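Local coordinates for fatty-acid-binding protein 1 (Arabidopsis thaliana, PDB 4DOO) that binds fatty acids, preferentially saturated ones, in a chalcone-isomerase-like fold and may take part in alpha-linolenic acid metabolism in the chloroplast, at residues R23-G28 with A200-D205; I89-V94 with D179-E184; E109-R114 with H171-S176. All coordinates share one frame; numbering follows the deposited sequence.

Interaction 1 (R23-G28 with A200-D205); sequences RLLGVG and ASLAFD
The carbonyl oxygen of Leu-25 accepts a hydrogen bond from ND2 of Asn-198, which lies on helix 189-202 just one turn before Leu-202, the residue whose side chain meets Leu-25 across this contact. The link ties strand 22-33 of the large antiparallel sheet of the chalcone-isomerase fold to the end of its last helix. Beyond it the contact is apolar and small, burying 133 Å² over both sides, and Leu-202 supplies nearly all of its segment's share. Its two methyls divide the work. CD2 reaches CD2 of Leu-25 at 4.1 Å, the two side chains crossing at about a right angle, while CD1 comes to the aliphatic part of Arg-23, 4.2 Å from CG. Turning CG of Leu-202 opposite its own backbone N (chi1 -167°) aims the fork at the strand, where Arg-23 and Leu-25, two residues apart, both direct their side chains at the helix. Past the strand partners, Leu-202 also rests on Cys-51 and Val-54 of helix 51-61, and Arg-23 touches Cys-51 as well, which makes this a three-way junction of sheet and two helices. The strand is not regular here: Leu-25 and Gly-26 both face Val-47 on strand 39-50, a classic beta bulge. In segment 200-205 a type I turn runs from Leu-202 to Asp-205. Phe-204 N bonds to Ser-201 O at 2.9 Å, whereas the bond from Asp-205 N to Leu-202 O is weak at 3.5 Å. The turn brings the Asp-205 carboxylate round toward Arg-23, and the opposite charges may attract at a distance, but no salt bridge forms: Arg-23 NH1 remains 5.2 Å from Asp-205 OD2.

Interaction 2 (I89-V94 with D179-E184); sequences IRLQIV and DLYIGE. With DAO (lauric acid), chain C.
Tyr-181 lays one face of its ring against Ile-89: the CG2 methyl sits over the centre, 3.9 Å from the ring centroid and only 10° off the normal, a CH-pi contact. This is where helix 171-182 packs on strand 87-93 of the antiparallel sheet in the chalcone-isomerase fold, at one wall of the fatty-acid pocket. With CG2 opposite its backbone N, and CG1 beside that N (chi1 -61°), Ile-89 puts its branch methyl forward onto the ring. The opposite face carries CB of Leu-180, offset toward the rim, so the ring is sandwiched between a strand residue and its own helix neighbour. Phe-45 and Phe-187 meet it edge-to-face. At the phenol end, CD2 of Leu-91 comes in at about a right angle, 3.9 Å from Tyr-181 OH. That hydroxyl is hydrogen-bonded to the hydroxyl of Tyr-43, which in turn hydrogen-bonds to the lauric acid; Tyr-181 is thus a second-shell partner for a ligand-binding residue while also touching the ligand itself. A phenylalanine in place of Tyr-181 would probably leave the Tyr-43 hydroxyl without this mate, freer to turn away from the ligand. The fatty acid's first carbons lie alongside the helix: Tyr-181 OH is 3.8 Å from lauric acid C3, and Leu-180 CD1 is 3.9 Å from its C2.

Interaction 3 (E109-R114 with H171-S176); sequences ESVGNR and HLLCRS. With DAO (lauric acid), chain C.
Helices 100-118 and 171-182 come very close at Arg-114 and Ser-176, whose CA atoms are 5.1 Å apart, a spacing that the small serine allows. The two CB atoms of this pair meet at 3.7 Å, and CB and CG of Arg-114 also lie against the carbonyl oxygen of Ser-176. With its hydroxyl beside the backbone N (chi1 -61°), Ser-176 turns back into its own helix: OG donates to Leu-172 O at 2.9 Å, approaching from above the carbonyl plane (41° out of it). Leu-172 O therefore holds two donors, this hydroxyl and the backbone N of Ser-176. The Arg-114 side chain bends at chi2 and leads away from the neighbouring helix segment; its NE forms a salt bridge with Asp-179, further along helix 171-182, and NH1 bonds only weakly to Asn-113 OD1. One turn earlier the helices are joined by an apolar pair, CG1 of Val-111 against CD1 of Leu-173 at 4.1 Å, and Val-111 continues onto Leu-127 and Phe-130 of helix 124-131. Next to Val-111, Ser-110 takes part in ligand binding instead: its OG donates to O1 of the lauric acid at 2.8 Å, and Arg-30 and Tyr-43 bind the same ligand. The steeply crossing helices thus meet beside the carboxylate end of the fatty-acid pocket, where Ser-110 contributes from helix 100-118 of this chalcone-isomerase-like fold.

From the N terminus, after two short strands, the chain runs into strand 22-33, the start of which is met by the C-terminal end of helix 189-202, closing the longest loop, interaction 1. Inside it, strand 87-93 is met by the end of helix 171-182 in interaction 2, and inside that again helix 100-118 returns to the start of the same helix in interaction 3. The three loops nest and none cross. Helix 171-182 serves both inner contacts, which touch each other where Leu-180 packs on Arg-114 and Val-111, and both reach the lauric acid. Interactions 1 and 3 lie on opposite sides of the chain's centre, about 24 Å apart between centres.

Interaction 1 (R23-G28 with A200-D205)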
loop_
_atom_site.group_PDB
_atom_site.type_symbol
_atom_site.label_atom_id
_atom_site.label_comp_id
_atom_site.label_asym_id
_atom_site.label_seq_id
_atom_site.Cartn_x
_atom_site.Cartn_y
_atom_site.Cartn_z
ATOM N N ARG A 23 11.604 3.938 -4.339
ATOM C CA ARG A 23 11.398 5.303 -3.862
ATOM C C ARG A 23 10.059 5.584 -3.197
ATOM O O ARG A 23 9.009 5.160 -3.675
ATOM C CB ARG A 23 11.569 6.296 -5.013
ATOM C CG ARG A 23 12.864 6.138 -5.787
ATOM C CD ARG A 23 14.105 6.280 -4.915
ATOM N NE ARG A 23 15.319 5.969 -5.668
ATOM C CZ ARG A 23 15.734 6.651 -6.734
ATOM N NH1 ARG A 23 15.040 7.695 -7.176
ATOM N NH2 ARG A 23 16.828 6.268 -7.383
ATOM N N LEU A 24 10.108 6.327 -2.096
ATOM C CA LEU A 24 8.895 6.713 -1.381
ATOM C C LEU A 24 8.199 7.761 -2.243
ATOM O O LEU A 24 8.785 8.807 -2.559
ATOM C CB LEU A 24 9.245 7.326 -0.024
ATOM C CG LEU A 24 8.072 7.837 0.814
ATOM C CD1 LEU A 24 7.140 6.672 1.158
ATOM C CD2 LEU A 24 8.609 8.500 2.088
ATOM N N LEU A 25 6.953 7.489 -2.619
ATOM C CA LEU A 25 6.199 8.413 -3.461
ATOM C C LEU A 25 5.025 9.087 -2.754
ATOM O O LEU A 25 4.532 10.129 -3.194
ATOM C CB LEU A 25 5.692 7.680 -4.704
ATOM C CG LEU A 25 6.754 6.983 -5.561
ATOM C CD1 LEU A 25 6.073 6.287 -6.725
ATOM C CD2 LEU A 25 7.775 7.999 -6.071
ATOM N N GLY A 26 4.566 8.497 -1.661
ATOM C CA GLY A 26 3.452 9.089 -0.943
ATOM C C GLY A 26 3.374 8.614 0.492
ATOM O O GLY A 26 3.716 7.473 0.793
ATOM N N VAL A 27 2.927 9.498 1.377
ATOM C CA VAL A 27 2.789 9.172 2.791
ATOM C C VAL A 27 1.407 9.599 3.258
ATOM O O VAL A 27 0.968 10.711 2.972
ATOM C CB VAL A 27 3.863 9.898 3.627
ATOM C CG1 VAL A 27 3.600 9.694 5.120
ATOM C CG2 VAL A 27 5.235 9.366 3.259
ATOM N N GLY A 28 0.722 8.715 3.978
ATOM C CA GLY A 28 -0.609 9.038 4.456
ATOM C C GLY A 28 -0.970 8.410 5.789
ATOM O O GLY A 28 -0.135 7.780 6.446
ATOM N N ALA A 200 4.437 9.930 -11.720
ATOM C CA ALA A 200 4.457 10.531 -13.049
ATOM C C ALA A 200 5.782 11.246 -13.302
ATOM O O ALA A 200 6.263 11.300 -14.434
ATOM C CB ALA A 200 3.299 11.515 -13.195
ATOM N N SER A 201 6.372 11.784 -12.239
ATOM C CA SER A 201 7.637 12.508 -12.342
ATOM C C SER A 201 8.854 11.591 -12.293
ATOM O O SER A 201 9.894 11.895 -12.871
ATOM C CB SER A 201 7.758 13.527 -11.200
ATOM O OG SER A 201 6.679 14.442 -11.197
ATOM N N LEU A 202 8.711 10.470 -11.593
ATOM C CA LEU A 202 9.796 9.512 -11.399
ATOM C C LEU A 202 10.543 9.075 -12.656
ATOM O O LEU A 202 11.746 8.829 -12.608
ATOM C CB LEU A 202 9.261 8.282 -10.653
ATOM C CG LEU A 202 10.279 7.291 -10.089
ATOM C CD1 LEU A 202 11.281 8.022 -9.198
ATOM C CD2 LEU A 202 9.546 6.213 -9.304
ATOM N N ALA A 203 9.847 8.990 -13.781
ATOM C CA ALA A 203 10.490 8.568 -15.020
ATOM C C ALA A 203 11.451 9.607 -15.591
ATOM O O ALA A 203 12.250 9.293 -16.475
ATOM C CB ALA A 203 9.436 8.211 -16.064
ATOM N N PHE A 204 11.385 10.836 -15.086
ATOM C CA PHE A 204 12.246 11.906 -15.583
ATOM C C PHE A 204 13.399 12.305 -14.661
ATOM O O PHE A 204 14.019 13.352 -14.856
ATOM C CB PHE A 204 11.399 13.140 -15.907
ATOM C CG PHE A 204 10.274 12.859 -16.861
ATOM C CD1 PHE A 204 8.983 12.629 -16.393
ATOM C CD2 PHE A 204 10.514 12.776 -18.230
ATOM C CE1 PHE A 204 7.948 12.319 -17.275
ATOM C CE2 PHE A 204 9.488 12.467 -19.118
ATOM C CZ PHE A 204 8.201 12.237 -18.639
ATOM N N ASP A 205 13.699 11.476 -13.668
ATOM C CA ASP A 205 14.783 11.788 -12.740
ATOM C C ASP A 205 16.157 11.385 -13.273
ATOM O O ASP A 205 16.196 10.573 -14.221
ATOM C CB ASP A 205 14.532 11.108 -11.391
ATOM C CG ASP A 205 13.267 11.603 -10.720
ATOM O OD1 ASP A 205 13.137 12.829 -10.527
ATOM O OD2 ASP A 205 12.402 10.767 -10.384
#

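Interaction 2 (I89-V94 with D179-E184)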
loop_
_atom_site.group_PDB
_atom_site.type_symbol
_atom_site.label_atom_id
_atom_site.label_comp_id
_atom_site.label_asym_id
_atom_site.label_seq_id
_atom_site.Cartn_x
_atom_site.Cartn_y
_atom_site.Cartn_z
ATOM N N ILE A 89 4.548 -1.201 0.818
ATOM C CA ILE A 89 3.642 -0.382 1.610
ATOM C C ILE A 89 4.150 -0.589 3.033
ATOM O O ILE A 89 4.048 -1.688 3.574
ATOM C CB ILE A 89 2.173 -0.876 1.552
ATOM C CG1 ILE A 89 1.647 -0.835 0.117
ATOM C CG2 ILE A 89 1.305 -0.011 2.463
ATOM C CD1 ILE A 89 1.673 0.545 -0.504
ATOM N N ARG A 90 4.739 0.444 3.621
ATOM C CA ARG A 90 5.230 0.328 4.988
ATOM C C ARG A 90 4.235 0.957 5.948
ATOM O O ARG A 90 3.886 2.134 5.812
ATOM C CB ARG A 90 6.594 1.006 5.137
ATOM C CG ARG A 90 7.033 1.167 6.588
ATOM C CD ARG A 90 8.500 1.552 6.676
ATOM N NE ARG A 90 9.351 0.489 6.147
ATOM C CZ ARG A 90 10.678 0.527 6.142
ATOM N NH1 ARG A 90 11.317 1.579 6.641
ATOM N NH2 ARG A 90 11.366 -0.489 5.637
ATOM N N LEU A 91 3.765 0.161 6.905
ATOM C CA LEU A 91 2.811 0.632 7.899
ATOM C C LEU A 91 3.521 0.789 9.232
ATOM O O LEU A 91 4.347 -0.045 9.594
ATOM C CB LEU A 91 1.669 -0.376 8.100
ATOM C CG LEU A 91 0.757 -0.796 6.952
ATOM C CD1 LEU A 91 1.508 -1.713 6.008
ATOM C CD2 LEU A 91 -0.459 -1.513 7.522
ATOM N N GLN A 92 3.199 1.860 9.950
ATOM C CA GLN A 92 3.757 2.104 11.278
ATOM C C GLN A 92 2.564 2.396 12.178
ATOM O O GLN A 92 1.873 3.406 12.002
ATOM C CB GLN A 92 4.729 3.286 11.262
ATOM C CG GLN A 92 6.024 2.991 10.520
ATOM C CD GLN A 92 7.032 4.110 10.659
ATOM O OE1 GLN A 92 7.506 4.397 11.758
ATOM N NE2 GLN A 92 7.359 4.753 9.547
ATOM N N ILE A 93 2.320 1.500 13.130
ATOM C CA ILE A 93 1.181 1.616 14.035
ATOM C C ILE A 93 1.211 2.857 14.914
ATOM O O ILE A 93 2.176 3.092 15.640
ATOM C CB ILE A 93 1.062 0.354 14.936
ATOM C CG1 ILE A 93 1.028 -0.904 14.063
ATOM C CG2 ILE A 93 -0.201 0.429 15.794
ATOM C CD1 ILE A 93 -0.092 -0.923 13.037
ATOM N N VAL A 94 0.136 3.637 14.844
ATOM C CA VAL A 94 -0.002 4.865 15.620
ATOM C C VAL A 94 -0.845 4.673 16.888
ATOM O O VAL A 94 -0.412 5.031 17.988
ATOM C CB VAL A 94 -0.641 5.984 14.757
ATOM C CG1 VAL A 94 -0.919 7.215 15.606
ATOM C CG2 VAL A 94 0.289 6.336 13.600
ATOM N N ASP A 179 -5.035 -1.465 -3.910
ATOM C CA ASP A 179 -6.170 -0.599 -4.225
ATOM C C ASP A 179 -6.639 0.204 -3.018
ATOM O O ASP A 179 -7.204 1.286 -3.173
ATOM C CB ASP A 179 -7.338 -1.419 -4.791
ATOM C CG ASP A 179 -8.402 -0.542 -5.435
ATOM O OD1 ASP A 179 -9.473 -0.336 -4.821
ATOM O OD2 ASP A 179 -8.154 -0.046 -6.553
ATOM N N LEU A 180 -6.404 -0.323 -1.819
ATOM C CA LEU A 180 -6.809 0.360 -0.593
ATOM C C LEU A 180 -6.021 1.641 -0.381
ATOM O O LEU A 180 -6.505 2.581 0.246
ATOM C CB LEU A 180 -6.583 -0.543 0.626
ATOM C CG LEU A 180 -7.444 -1.797 0.738
ATOM C CD1 LEU A 180 -6.982 -2.632 1.932
ATOM C CD2 LEU A 180 -8.908 -1.390 0.887
ATOM N N TYR A 181 -4.796 1.660 -0.892
ATOM C CA TYR A 181 -3.913 2.805 -0.723
ATOM C C TYR A 181 -3.802 3.737 -1.932
ATOM O O TYR A 181 -3.707 4.955 -1.771
ATOM C CB TYR A 181 -2.516 2.297 -0.338
ATOM C CG TYR A 181 -2.515 1.436 0.914
ATOM C CD1 TYR A 181 -2.562 2.014 2.185
ATOM C CD2 TYR A 181 -2.514 0.046 0.820
ATOM C CE1 TYR A 181 -2.610 1.222 3.337
ATOM C CE2 TYR A 181 -2.563 -0.756 1.960
ATOM C CZ TYR A 181 -2.612 -0.163 3.212
ATOM O OH TYR A 181 -2.670 -0.964 4.333
ATOM N N ILE A 182 -3.830 3.171 -3.133
ATOM C CA ILE A 182 -3.680 3.972 -4.349
ATOM C C ILE A 182 -4.831 3.848 -5.351
ATOM O O ILE A 182 -4.701 4.247 -6.510
ATOM C CB ILE A 182 -2.336 3.603 -5.046
ATOM C CG1 ILE A 182 -1.183 3.819 -4.067
ATOM C CG2 ILE A 182 -2.099 4.466 -6.283
ATOM C CD1 ILE A 182 -1.079 5.244 -3.551
ATOM N N GLY A 183 -5.966 3.325 -4.901
ATOM C CA GLY A 183 -7.107 3.161 -5.785
ATOM C C GLY A 183 -8.096 4.315 -5.795
ATOM O O GLY A 183 -7.829 5.391 -5.257
ATOM N N GLU A 184 -9.254 4.078 -6.404
ATOM C CA GLU A 184 -10.300 5.089 -6.517
ATOM C C GLU A 184 -10.835 5.599 -5.179
ATOM O O GLU A 184 -11.161 6.782 -5.040
ATOM C CB GLU A 184 -11.460 4.534 -7.349
ATOM C CG GLU A 184 -12.562 5.536 -7.635
ATOM C CD GLU A 184 -12.042 6.791 -8.307
ATOM O OE1 GLU A 184 -11.256 6.667 -9.273
ATOM O OE2 GLU A 184 -12.423 7.900 -7.872
HETATM O O1 DAO C . -7.753 -2.276 6.929
HETATM O O2 DAO C . -6.041 -0.892 7.053
HETATM C C1 DAO C . -6.587 -1.933 6.616
HETATM C C2 DAO C . -5.798 -2.821 5.681
HETATM C C3 DAO C . -4.657 -3.481 6.437
HETATM C C4 DAO C . -3.955 -4.536 5.569
HETATM C C5 DAO C . -2.635 -4.979 6.204
HETATM C C6 DAO C . -2.863 -6.027 7.290
HETATM C C7 DAO C . -1.743 -6.013 8.318
HETATM C C8 DAO C . -2.199 -6.699 9.596
HETATM C C9 DAO C . -1.163 -6.560 10.697
HETATM C C10 DAO C . -1.605 -7.324 11.941
HETATM C C11 DAO C . -0.395 -7.802 12.738
HETATM C C12 DAO C . -0.826 -8.366 14.075
#

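Interaction 3 (E109-R114 with H171-S176)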
loop_
_atom_site.group_PDB
_atom_site.type_symbol
_atom_site.label_atom_id
_atom_site.label_comp_id
_atom_site.label_asym_id
_atom_site.label_seq_id
_atom_site.Cartn_x
_atom_site.Cartn_y
_atom_site.Cartn_z
ATOM N N GLU A 109 -12.337 -7.288 6.478
ATOM C CA GLU A 109 -13.398 -6.512 5.851
ATOM C C GLU A 109 -12.862 -5.656 4.698
ATOM O O GLU A 109 -13.386 -5.710 3.584
ATOM C CB GLU A 109 -14.079 -5.602 6.878
ATOM C CG GLU A 109 -15.382 -4.985 6.384
ATOM C CD GLU A 109 -16.129 -4.235 7.476
ATOM O OE1 GLU A 109 -15.634 -3.179 7.925
ATOM O OE2 GLU A 109 -17.212 -4.705 7.892
ATOM N N SER A 110 -11.818 -4.871 4.965
ATOM C CA SER A 110 -11.246 -4.000 3.936
ATOM C C SER A 110 -10.683 -4.796 2.759
ATOM O O SER A 110 -11.012 -4.530 1.603
ATOM C CB SER A 110 -10.149 -3.113 4.539
ATOM O OG SER A 110 -9.087 -3.891 5.055
ATOM N N VAL A 111 -9.835 -5.774 3.050
ATOM C CA VAL A 111 -9.257 -6.594 1.993
ATOM C C VAL A 111 -10.368 -7.419 1.345
ATOM O O VAL A 111 -10.404 -7.580 0.126
ATOM C CB VAL A 111 -8.162 -7.527 2.550
ATOM C CG1 VAL A 111 -7.681 -8.478 1.462
ATOM C CG2 VAL A 111 -6.990 -6.693 3.070
ATOM N N GLY A 112 -11.281 -7.926 2.170
ATOM C CA GLY A 112 -12.391 -8.712 1.659
ATOM C C GLY A 112 -13.247 -7.927 0.679
ATOM O O GLY A 112 -13.606 -8.436 -0.385
ATOM N N ASN A 113 -13.577 -6.691 1.041
ATOM C CA ASN A 113 -14.382 -5.811 0.195
ATOM C C ASN A 113 -13.739 -5.684 -1.184
ATOM O O ASN A 113 -14.424 -5.712 -2.211
ATOM C CB ASN A 113 -14.508 -4.423 0.854
ATOM C CG ASN A 113 -15.137 -3.368 -0.067
ATOM O OD1 ASN A 113 -14.498 -2.869 -1.001
ATOM N ND2 ASN A 113 -16.394 -3.020 0.203
ATOM N N ARG A 114 -12.417 -5.563 -1.206
ATOM C CA ARG A 114 -11.699 -5.419 -2.465
ATOM C C ARG A 114 -11.600 -6.713 -3.263
ATOM O O ARG A 114 -11.696 -6.692 -4.492
ATOM C CB ARG A 114 -10.307 -4.835 -2.208
ATOM C CG ARG A 114 -10.326 -3.373 -1.758
ATOM C CD ARG A 114 -10.986 -2.475 -2.802
ATOM N NE ARG A 114 -10.843 -1.050 -2.505
ATOM C CZ ARG A 114 -11.497 -0.407 -1.542
ATOM N NH1 ARG A 114 -12.352 -1.053 -0.762
ATOM N NH2 ARG A 114 -11.298 0.891 -1.362
ATOM N N HIS A 171 -2.216 -12.434 -8.076
ATOM C CA HIS A 171 -2.364 -11.152 -8.748
ATOM C C HIS A 171 -3.559 -10.436 -8.120
ATOM O O HIS A 171 -3.527 -9.227 -7.884
ATOM C CB HIS A 171 -2.612 -11.384 -10.241
ATOM C CG HIS A 171 -2.575 -10.136 -11.064
ATOM N ND1 HIS A 171 -3.462 -9.097 -10.884
ATOM C CD2 HIS A 171 -1.762 -9.764 -12.081
ATOM C CE1 HIS A 171 -3.197 -8.138 -11.754
ATOM N NE2 HIS A 171 -2.170 -8.519 -12.493
ATOM N N LEU A 172 -4.609 -11.200 -7.835
ATOM C CA LEU A 172 -5.821 -10.649 -7.237
ATOM C C LEU A 172 -5.565 -10.012 -5.869
ATOM O O LEU A 172 -5.985 -8.880 -5.613
ATOM C CB LEU A 172 -6.881 -11.747 -7.104
ATOM C CG LEU A 172 -8.177 -11.354 -6.398
ATOM C CD1 LEU A 172 -8.833 -10.196 -7.131
ATOM C CD2 LEU A 172 -9.110 -12.559 -6.347
ATOM N N LEU A 173 -4.885 -10.740 -4.993
ATOM C CA LEU A 173 -4.586 -10.225 -3.659
ATOM C C LEU A 173 -3.716 -8.970 -3.727
ATOM O O LEU A 173 -3.981 -7.991 -3.033
ATOM C CB LEU A 173 -3.884 -11.293 -2.815
ATOM C CG LEU A 173 -3.608 -10.911 -1.357
ATOM C CD1 LEU A 173 -4.912 -10.558 -0.653
ATOM C CD2 LEU A 173 -2.925 -12.073 -0.651
ATOM N N CYS A 174 -2.680 -8.998 -4.563
ATOM C CA CYS A 174 -1.802 -7.838 -4.694
ATOM C C CYS A 174 -2.596 -6.612 -5.113
ATOM O O CYS A 174 -2.472 -5.543 -4.517
ATOM C CB CYS A 174 -0.702 -8.100 -5.723
ATOM S SG CYS A 174 0.599 -9.194 -5.146
ATOM N N ARG A 175 -3.420 -6.784 -6.140
ATOM C CA ARG A 175 -4.249 -5.707 -6.666
ATOM C C ARG A 175 -5.203 -5.166 -5.605
ATOM O O ARG A 175 -5.345 -3.952 -5.441
ATOM C CB ARG A 175 -5.058 -6.228 -7.853
ATOM C CG ARG A 175 -5.725 -5.162 -8.678
ATOM C CD ARG A 175 -4.691 -4.325 -9.402
ATOM N NE ARG A 175 -5.281 -3.621 -10.532
ATOM C CZ ARG A 175 -6.269 -2.739 -10.432
ATOM N NH1 ARG A 175 -6.787 -2.435 -9.250
ATOM N NH2 ARG A 175 -6.746 -2.168 -11.524
ATOM N N SER A 176 -5.862 -6.073 -4.892
ATOM C CA SER A 176 -6.819 -5.689 -3.859
ATOM C C SER A 176 -6.195 -4.864 -2.740
ATOM O O SER A 176 -6.717 -3.810 -2.370
ATOM C CB SER A 176 -7.479 -6.938 -3.270
ATOM O OG SER A 176 -8.187 -7.657 -4.265
HETATM O O1 DAO C . -7.753 -2.276 6.929
HETATM O O2 DAO C . -6.041 -0.892 7.053
HETATM C C1 DAO C . -6.587 -1.933 6.616
HETATM C C2 DAO C . -5.798 -2.821 5.681
HETATM C C3 DAO C . -4.657 -3.481 6.437
HETATM C C4 DAO C . -3.955 -4.536 5.569
HETATM C C5 DAO C . -2.635 -4.979 6.204
HETATM C C6 DAO C . -2.863 -6.027 7.290
HETATM C C7 DAO C . -1.743 -6.013 8.318
HETATM C C8 DAO C . -2.199 -6.699 9.596
HETATM C C9 DAO C . -1.163 -6.560 10.697
HETATM C C10 DAO C . -1.605 -7.324 11.941
HETATM C C11 DAO C . -0.395 -7.802 12.738
HETATM C C12 DAO C . -0.826 -8.366 14.075
#